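Local coordinates for protein formate-dependent phosphoribosylglycinamide formyltransferase (Mycobacterium tuberculosis H37Rv, PDB 6KHR) that is an enzyme of the ATP-grasp superfamily, found here as a two-subunit assembly, each chain carrying a long antiparallel beta sheet, at residues L225-V230 and F243-H249; E258-P262 and V316-Q321; S344-V350 and G390-A396. One frame throughout, in Å; residues are numbered along the deposited sequence.

Contact 1: L225-V230 and F243-H249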
loop_
_atom_site.group_PDB
_atom_site.type_symbol
_atom_site.label_atom_id
_atom_site.label_comp_id
_atom_site.label_asym_id
_atom_site.label_seq_id
_atom_site.Cartn_x
_atom_site.Cartn_y
_atom_site.Cartn_z
ATOM N N LEU A 225 9.470 16.140 -18.287
ATOM C CA LEU A 225 8.680 16.555 -17.148
ATOM C C LEU A 225 9.073 15.703 -15.945
ATOM O O LEU A 225 9.301 14.494 -16.057
ATOM C CB LEU A 225 7.194 16.419 -17.446
ATOM C CG LEU A 225 6.827 17.156 -18.732
ATOM C CD1 LEU A 225 5.337 17.028 -19.038
ATOM C CD2 LEU A 225 7.273 18.617 -18.715
ATOM N N VAL A 226 9.174 16.345 -14.789
ATOM C CA VAL A 226 9.645 15.687 -13.577
ATOM C C VAL A 226 8.803 16.146 -12.397
ATOM O O VAL A 226 8.514 17.338 -12.243
ATOM C CB VAL A 226 11.145 15.961 -13.346
ATOM C CG1 VAL A 226 11.499 15.841 -11.883
ATOM C CG2 VAL A 226 11.970 14.977 -14.167
ATOM N N THR A 227 8.398 15.193 -11.566
ATOM C CA THR A 227 7.743 15.497 -10.305
ATOM C C THR A 227 8.726 15.300 -9.148
ATOM O O THR A 227 9.268 14.208 -8.963
ATOM C CB THR A 227 6.500 14.637 -10.114
ATOM O OG1 THR A 227 5.606 14.840 -11.217
ATOM C CG2 THR A 227 5.798 15.013 -8.803
ATOM N N MET A 228 8.961 16.377 -8.391
ATOM C CA MET A 228 9.737 16.343 -7.150
ATOM C C MET A 228 8.757 16.260 -5.993
ATOM O O MET A 228 8.000 17.207 -5.751
ATOM C CB MET A 228 10.612 17.581 -7.001
ATOM C CG MET A 228 11.595 17.801 -8.115
ATOM S SD MET A 228 12.989 16.675 -7.956
ATOM C CE MET A 228 13.411 17.043 -6.238
ATOM N N ILE A 229 8.741 15.120 -5.310
ATOM C CA ILE A 229 7.902 14.943 -4.139
ATOM C C ILE A 229 8.705 15.394 -2.946
ATOM O O ILE A 229 9.761 14.815 -2.664
ATOM C CB ILE A 229 7.466 13.487 -3.946
ATOM C CG1 ILE A 229 6.625 12.993 -5.122
ATOM C CG2 ILE A 229 6.667 13.387 -2.635
ATOM C CD1 ILE A 229 5.280 13.602 -5.179
ATOM N N VAL A 230 8.197 16.411 -2.243
ATOM C CA VAL A 230 8.828 16.940 -1.046
ATOM C C VAL A 230 7.932 16.627 0.143
ATOM O O VAL A 230 6.707 16.800 0.084
ATOM C CB VAL A 230 9.082 18.450 -1.165
ATOM C CG1 VAL A 230 9.779 18.920 0.058
ATOM C CG2 VAL A 230 9.896 18.759 -2.404
ATOM N N PHE A 243 13.385 14.743 0.319
ATOM C CA PHE A 243 13.121 14.766 -1.110
ATOM C C PHE A 243 13.021 13.345 -1.648
ATOM O O PHE A 243 13.856 12.490 -1.352
ATOM C CB PHE A 243 14.210 15.534 -1.855
ATOM C CG PHE A 243 14.331 16.964 -1.429
ATOM C CD1 PHE A 243 15.103 17.312 -0.340
ATOM C CD2 PHE A 243 13.664 17.962 -2.121
ATOM C CE1 PHE A 243 15.212 18.633 0.058
ATOM C CE2 PHE A 243 13.770 19.275 -1.738
ATOM C CZ PHE A 243 14.546 19.617 -0.645
ATOM N N CYS A 244 12.009 13.092 -2.450
ATOM C CA CYS A 244 12.017 11.805 -3.103
ATOM C C CYS A 244 12.967 11.840 -4.301
ATOM O O CYS A 244 13.487 12.892 -4.676
ATOM C CB CYS A 244 10.598 11.425 -3.483
ATOM S SG CYS A 244 9.639 11.081 -1.979
ATOM N N ALA A 245 13.258 10.663 -4.853
ATOM C CA ALA A 245 13.974 10.606 -6.123
ATOM C C ALA A 245 13.081 11.169 -7.223
ATOM O O ALA A 245 11.868 10.937 -7.212
ATOM C CB ALA A 245 14.403 9.171 -6.472
ATOM N N PRO A 246 13.647 11.916 -8.170
ATOM C CA PRO A 246 12.827 12.538 -9.219
ATOM C C PRO A 246 11.938 11.508 -9.890
ATOM O O PRO A 246 12.360 10.378 -10.147
ATOM C CB PRO A 246 13.864 13.098 -10.201
ATOM C CG PRO A 246 15.080 13.287 -9.390
ATOM C CD PRO A 246 15.082 12.174 -8.364
ATOM N N ILE A 247 10.700 11.902 -10.173
ATOM C CA ILE A 247 9.745 11.062 -10.880
ATOM C C ILE A 247 9.548 11.676 -12.260
ATOM O O ILE A 247 9.109 12.830 -12.370
ATOM C CB ILE A 247 8.422 10.942 -10.108
ATOM C CG1 ILE A 247 8.628 10.224 -8.778
ATOM C CG2 ILE A 247 7.349 10.175 -10.909
ATOM C CD1 ILE A 247 7.307 10.188 -7.956
ATOM N N GLY A 248 9.926 10.929 -13.314
ATOM C CA GLY A 248 9.657 11.351 -14.681
ATOM C C GLY A 248 8.260 10.928 -15.110
ATOM O O GLY A 248 7.767 9.869 -14.717
ATOM N N HIS A 249 7.611 11.765 -15.919
ATOM C CA HIS A 249 6.263 11.432 -16.372
ATOM C C HIS A 249 5.970 12.093 -17.711
ATOM O O HIS A 249 6.700 12.974 -18.173
ATOM C CB HIS A 249 5.192 11.812 -15.337
ATOM C CG HIS A 249 5.103 13.277 -15.031
ATOM N ND1 HIS A 249 4.309 14.147 -15.752
ATOM C CD2 HIS A 249 5.680 14.020 -14.051
ATOM C CE1 HIS A 249 4.412 15.360 -15.238
ATOM N NE2 HIS A 249 5.244 15.312 -14.210
#
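Thr227 and Ile247 pair across the beta hairpin of strands 224-235 and 238-252. Their backbones exchange two hydrogen bonds: Thr227 N to Ile247 O at 2.6 Å, in the plane of the carbonyl, and Ile247 N to Thr227 O at 3.0 Å. On the same face of the sheet, Leu225 CB lies over one face of the His249 ring, 3.7 Å from His249 CE1, in a CH-pi contact offset toward the rim. His249 CG lies between the backbone N and the carbonyl carbon (chi1 62°), which places the ring beside Leu225 and Thr227. Both polar ends go to Glu293 of strand 288-297, the next strand of the sheet: Thr227 OG1 bonds one carboxylate oxygen and His249 NE2 the other. Ser313 also bonds Thr227 OG1. In this ATP-grasp domain the hairpin supplies two inner strands of the large antiparallel sheet, but its pairing is not continuous. Around Cys244 to Pro246 strand 238-252 leaves the ladder, and the pairing beyond is shifted by one residue, with Cys244 N bonded to Ile229 O at 2.8 Å. Next to that bond, Cys244 CB packs against Ile229 CB at 3.8 Å, while Ile229 CG1 reaches Ile247 CD1 at 4.0 Å. The opposite face, turned to helix 267-284, is apolar. Val226 CG1 lies alongside Pro246 CB at 4.0 Å, and Val230 CG2 lies 3.9 Å from Phe243 CD2, these two side chains running side by side. Met228 fills in between, its SD near the Pro246 ring and its CE near Phe243.

Contact 2: E258-P262 and V316-Q321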
loop_
_atom_site.group_PDB
_atom_site.type_symbol
_atom_site.label_atom_id
_atom_site.label_comp_id
_atom_site.label_asym_id
_atom_site.label_seq_id
_atom_site.Cartn_x
_atom_site.Cartn_y
_atom_site.Cartn_z
ATOM N N GLU A 258 1.953 8.091 -18.056
ATOM C CA GLU A 258 3.085 7.227 -17.742
ATOM C C GLU A 258 4.021 7.950 -16.781
ATOM O O GLU A 258 4.297 9.132 -16.947
ATOM C CB GLU A 258 3.858 6.814 -18.998
ATOM C CG GLU A 258 5.035 5.870 -18.710
ATOM C CD GLU A 258 5.943 5.587 -19.925
ATOM O OE1 GLU A 258 5.787 6.238 -20.981
ATOM O OE2 GLU A 258 6.828 4.707 -19.821
ATOM N N SER A 259 4.490 7.244 -15.763
ATOM C CA SER A 259 5.493 7.790 -14.866
ATOM C C SER A 259 6.514 6.702 -14.572
ATOM O O SER A 259 6.303 5.521 -14.880
ATOM C CB SER A 259 4.873 8.323 -13.562
ATOM O OG SER A 259 4.410 7.268 -12.735
ATOM N N TRP A 260 7.620 7.107 -13.954
ATOM C CA TRP A 260 8.727 6.206 -13.671
ATOM C C TRP A 260 9.668 6.915 -12.695
ATOM O O TRP A 260 9.707 8.150 -12.638
ATOM C CB TRP A 260 9.457 5.773 -14.975
ATOM C CG TRP A 260 10.031 6.939 -15.783
ATOM C CD1 TRP A 260 11.265 7.521 -15.620
ATOM C CD2 TRP A 260 9.386 7.674 -16.847
ATOM N NE1 TRP A 260 11.431 8.555 -16.518
ATOM C CE2 TRP A 260 10.298 8.681 -17.277
ATOM C CE3 TRP A 260 8.129 7.595 -17.471
ATOM C CZ2 TRP A 260 9.995 9.594 -18.305
ATOM C CZ3 TRP A 260 7.827 8.513 -18.513
ATOM C CH2 TRP A 260 8.763 9.485 -18.914
ATOM N N GLN A 261 10.428 6.115 -11.939
ATOM C CA GLN A 261 11.249 6.574 -10.821
ATOM C C GLN A 261 12.397 5.590 -10.658
ATOM O O GLN A 261 12.144 4.381 -10.589
ATOM C CB GLN A 261 10.447 6.645 -9.522
ATOM C CG GLN A 261 11.172 7.302 -8.388
ATOM C CD GLN A 261 10.440 7.163 -7.052
ATOM O OE1 GLN A 261 9.946 6.085 -6.704
ATOM N NE2 GLN A 261 10.370 8.260 -6.298
ATOM N N PRO A 262 13.647 6.055 -10.591
ATOM C CA PRO A 262 14.055 7.454 -10.676
ATOM C C PRO A 262 14.325 7.939 -12.099
ATOM O O PRO A 262 14.763 7.163 -12.932
ATOM C CB PRO A 262 15.351 7.475 -9.862
ATOM C CG PRO A 262 15.953 6.103 -10.060
ATOM C CD PRO A 262 14.807 5.164 -10.410
ATOM N N VAL A 316 3.548 5.611 -8.957
ATOM C CA VAL A 316 4.664 4.669 -9.059
ATOM C C VAL A 316 5.224 4.337 -7.684
ATOM O O VAL A 316 5.707 3.218 -7.464
ATOM C CB VAL A 316 5.765 5.227 -9.996
ATOM C CG1 VAL A 316 6.329 6.540 -9.465
ATOM C CG2 VAL A 316 6.884 4.243 -10.163
ATOM N N THR A 317 5.138 5.278 -6.729
ATOM C CA THR A 317 5.765 5.087 -5.422
ATOM C C THR A 317 5.149 3.922 -4.657
ATOM O O THR A 317 5.850 3.310 -3.837
ATOM C CB THR A 317 5.716 6.376 -4.572
ATOM O OG1 THR A 317 4.362 6.812 -4.385
ATOM C CG2 THR A 317 6.539 7.501 -5.225
ATOM N N VAL A 318 3.892 3.558 -4.965
ATOM C CA VAL A 318 3.233 2.446 -4.273
ATOM C C VAL A 318 4.101 1.197 -4.319
ATOM O O VAL A 318 4.088 0.388 -3.384
ATOM C CB VAL A 318 1.820 2.198 -4.865
ATOM C CG1 VAL A 318 1.248 0.892 -4.383
ATOM C CG2 VAL A 318 0.871 3.338 -4.500
ATOM N N ARG A 319 4.912 1.045 -5.376
ATOM C CA ARG A 319 5.815 -0.093 -5.491
ATOM C C ARG A 319 7.292 0.261 -5.559
ATOM O O ARG A 319 8.119 -0.628 -5.338
ATOM C CB ARG A 319 5.479 -0.939 -6.734
ATOM C CG ARG A 319 4.215 -1.759 -6.621
ATOM C CD ARG A 319 4.385 -2.800 -5.530
ATOM N NE ARG A 319 3.125 -3.447 -5.205
ATOM C CZ ARG A 319 2.888 -4.064 -4.055
ATOM N NH1 ARG A 319 3.837 -4.113 -3.128
ATOM N NH2 ARG A 319 1.708 -4.632 -3.830
ATOM N N SER A 320 7.661 1.507 -5.865
ATOM C CA SER A 320 9.085 1.796 -6.045
ATOM C C SER A 320 9.769 2.341 -4.799
ATOM O O SER A 320 11.005 2.321 -4.735
ATOM C CB SER A 320 9.292 2.782 -7.190
ATOM O OG SER A 320 8.357 3.838 -7.102
ATOM N N GLN A 321 9.019 2.812 -3.813
ATOM C CA GLN A 321 9.601 3.333 -2.584
ATOM C C GLN A 321 9.217 2.454 -1.410
ATOM O O GLN A 321 8.140 1.867 -1.403
ATOM C CB GLN A 321 9.127 4.766 -2.279
ATOM C CG GLN A 321 9.297 5.747 -3.408
ATOM C CD GLN A 321 9.289 7.175 -2.937
ATOM O OE1 GLN A 321 10.178 7.940 -3.281
ATOM N NE2 GLN A 321 8.281 7.548 -2.144
#
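Gln261 reaches from strand 256-261 to the end of the short helix 317-320, where its side chain crosses that of Gln321 at about a right angle. With CG anti to the backbone N (chi1 -171°) and the chain extended beyond it, the amide is carried right across to the helix. The two glutamine amides are not far from parallel, their planes 28° apart. Gln261 NE2 donates to Gln321 OE1 at 3.0 Å, but it comes from above the carbonyl plane, 52° out of it, rather than onto a lone pair. The same NE2 also bonds Ala245 O, in the break of strand 238-252, which gives the amino group two acceptors and is consistent with the amide orientation as modelled. Its oxygen faces Ser320, with OE1 2.8 Å from Ser320 OG. That hydroxyl is also 2.7 Å from Val316 O, and its single proton could serve either acceptor. Val316 faces the strand with CB and CG1: CG1 lies 4.1 Å from Gln261 CB, and CB lies 3.7 Å from Ser259 OG, whose own hydrogen bond goes to Ser313 O. Thr317 CG2 approaches the amide obliquely, 4.0 Å from Gln261 OE1. Trp260, between the two strand residues that face segment 316-321, points the other way, toward helix 399-413. The strand is thus gripped from both sides of the sheet, by segment 316-321 on the Ser259 and Gln261 face and by helix 399-413 on the other, with strands 238-252 and 346-351 at its edges.

Contact 3: S344-V350 and G390-A396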
loop_
_atom_site.group_PDB
_atom_site.type_symbol
_atom_site.label_atom_id
_atom_site.label_comp_id
_atom_site.label_asym_id
_atom_site.label_seq_id
_atom_site.Cartn_x
_atom_site.Cartn_y
_atom_site.Cartn_z
ATOM N N SER A 344 13.333 -0.042 -5.571
ATOM C CA SER A 344 13.790 -0.491 -6.877
ATOM C C SER A 344 13.212 0.459 -7.929
ATOM O O SER A 344 12.198 1.115 -7.674
ATOM C CB SER A 344 13.349 -1.936 -7.150
ATOM O OG SER A 344 12.869 -2.100 -8.468
ATOM N N PRO A 345 13.845 0.567 -9.100
ATOM C CA PRO A 345 13.220 1.335 -10.190
ATOM C C PRO A 345 11.818 0.814 -10.489
ATOM O O PRO A 345 11.509 -0.365 -10.272
ATOM C CB PRO A 345 14.172 1.123 -11.378
ATOM C CG PRO A 345 15.539 0.757 -10.739
ATOM C CD PRO A 345 15.162 -0.004 -9.465
ATOM N N GLY A 346 10.946 1.701 -10.985
ATOM C CA GLY A 346 9.587 1.299 -11.286
ATOM C C GLY A 346 8.959 2.202 -12.323
ATOM O O GLY A 346 9.509 3.238 -12.679
ATOM N N ALA A 347 7.792 1.789 -12.812
ATOM C CA ALA A 347 7.006 2.641 -13.697
ATOM C C ALA A 347 5.534 2.399 -13.447
ATOM O O ALA A 347 5.131 1.369 -12.903
ATOM C CB ALA A 347 7.310 2.399 -15.183
ATOM N N ALA A 348 4.725 3.358 -13.861
ATOM C CA ALA A 348 3.295 3.228 -13.676
ATOM C C ALA A 348 2.573 3.802 -14.881
ATOM O O ALA A 348 3.091 4.641 -15.618
ATOM C CB ALA A 348 2.824 3.927 -12.393
ATOM N N ARG A 349 1.349 3.346 -15.055
ATOM C CA ARG A 349 0.498 3.853 -16.112
ATOM C C ARG A 349 -0.879 4.033 -15.510
ATOM O O ARG A 349 -1.486 3.057 -15.058
ATOM C CB ARG A 349 0.476 2.899 -17.306
ATOM C CG ARG A 349 1.544 3.250 -18.310
ATOM C CD ARG A 349 1.695 2.234 -19.398
ATOM N NE ARG A 349 2.912 2.503 -20.151
ATOM C CZ ARG A 349 2.936 3.067 -21.352
ATOM N NH1 ARG A 349 1.795 3.386 -21.942
ATOM N NH2 ARG A 349 4.094 3.280 -21.964
ATOM N N VAL A 350 -1.343 5.276 -15.450
ATOM C CA VAL A 350 -2.678 5.564 -14.955
ATOM C C VAL A 350 -3.612 5.613 -16.151
ATOM O O VAL A 350 -3.474 6.485 -17.013
ATOM C CB VAL A 350 -2.722 6.871 -14.150
ATOM C CG1 VAL A 350 -4.145 7.137 -13.666
ATOM C CG2 VAL A 350 -1.766 6.802 -12.958
ATOM N N GLY A 390 -7.750 2.661 -13.263
ATOM C CA GLY A 390 -6.855 1.604 -12.855
ATOM C C GLY A 390 -5.429 2.073 -12.994
ATOM O O GLY A 390 -5.134 2.980 -13.775
ATOM N N VAL A 391 -4.539 1.449 -12.232
ATOM C CA VAL A 391 -3.113 1.730 -12.288
ATOM C C VAL A 391 -2.375 0.440 -12.601
ATOM O O VAL A 391 -2.555 -0.574 -11.912
ATOM C CB VAL A 391 -2.596 2.343 -10.972
ATOM C CG1 VAL A 391 -1.108 2.608 -11.082
ATOM C CG2 VAL A 391 -3.366 3.626 -10.618
ATOM N N ALA A 392 -1.540 0.479 -13.630
ATOM C CA ALA A 392 -0.652 -0.629 -13.956
ATOM C C ALA A 392 0.733 -0.313 -13.413
ATOM O O ALA A 392 1.222 0.813 -13.567
ATOM C CB ALA A 392 -0.585 -0.856 -15.465
ATOM N N LEU A 393 1.358 -1.300 -12.758
ATOM C CA LEU A 393 2.645 -1.063 -12.119
ATOM C C LEU A 393 3.610 -2.198 -12.398
ATOM O O LEU A 393 3.219 -3.365 -12.421
ATOM C CB LEU A 393 2.498 -0.896 -10.606
ATOM C CG LEU A 393 1.521 0.179 -10.132
ATOM C CD1 LEU A 393 0.761 -0.292 -8.896
ATOM C CD2 LEU A 393 2.279 1.428 -9.819
ATOM N N ALA A 394 4.878 -1.847 -12.570
ATOM C CA ALA A 394 5.949 -2.820 -12.648
ATOM C C ALA A 394 7.182 -2.245 -11.969
ATOM O O ALA A 394 7.367 -1.024 -11.919
ATOM C CB ALA A 394 6.288 -3.164 -14.088
ATOM N N THR A 395 8.022 -3.129 -11.449
ATOM C CA THR A 395 9.368 -2.752 -11.061
ATOM C C THR A 395 10.341 -3.652 -11.799
ATOM O O THR A 395 9.943 -4.616 -12.431
ATOM C CB THR A 395 9.575 -2.837 -9.539
ATOM O OG1 THR A 395 9.214 -4.147 -9.079
ATOM C CG2 THR A 395 8.740 -1.733 -8.814
ATOM N N ALA A 396 11.624 -3.340 -11.696
ATOM C CA ALA A 396 12.684 -3.995 -12.449
ATOM C C ALA A 396 14.023 -3.480 -11.954
ATOM O O ALA A 396 14.079 -2.433 -11.280
ATOM C CB ALA A 396 12.549 -3.702 -13.942
#
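Arg349 and Ala392 form one of the two hydrogen-bonded pairs that join strands 346-351 and 390-395, antiparallel neighbours toward one end of the long sheet. The backbone bonds run in regular order. Arg349 N reaches Ala392 O at 2.9 Å and Ala392 N returns to Arg349 O, also at 2.9 Å. Two residues along, Ala347 N meets Ala394 O at 3.0 Å, and Ala394 N meets Ala347 O at 3.2 Å. Between these pairs, CA-H...O contacts fill the non-hydrogen-bonded positions; one of them sets Ala348 CA against Ala392 O. Apolar packing falls on the face of Ala348, Val350, Val391 and Leu393. With Leu393 CG beside the backbone N (chi1 -55°), its CD2 comes back over the neighbouring strand, 3.6 Å from Ala348 CB. Val350 CG2 and Val391 CG2 meet more loosely, and Trp315 covers both valines. The other face carries Ala347, Ala392, Ala394 and Arg349; Ala392 and Ala394 pack under helix 399-413. The far end of Arg349 leads away from the pair, and its guanidinium makes long, weak ion pairs with Glu256 and Glu258. Polar contacts gather where the strands end. Thr395 OG1 bonds Glu379. Beyond it, Ala396 N closes the ladder on Pro345 O at 3.3 Å, approaching from above the carbonyl plane. Ser344 OG sits between two acceptors, 3.1 Å from Ala396 O and 2.8 Å from Pro345 O, with one proton to offer them.

Overall arrangement
All three contacts reach the same eight-stranded antiparallel sheet, and strand 256-261 of contact 2 lies between the strands of the other two. Along one edge it takes contact 1, with Trp260 O 2.9 Å from Gly248 N. Along the other it takes contact 3, with Ser259 O 2.9 Å from Ala348 N and Gln261 O 3.0 Å from Gly346 N. The centre of contact 2 is about 9 Å from that of contact 1 and about 6 Å from that of contact 3. Contacts 1 and 3 do not touch, their nearest atoms being about 7 Å apart. Segment 316-321 touches both: Cys244 SG is 3.4 Å from Gln321 OE1, and Ser344 O is 3.4 Å from Ser320 CB.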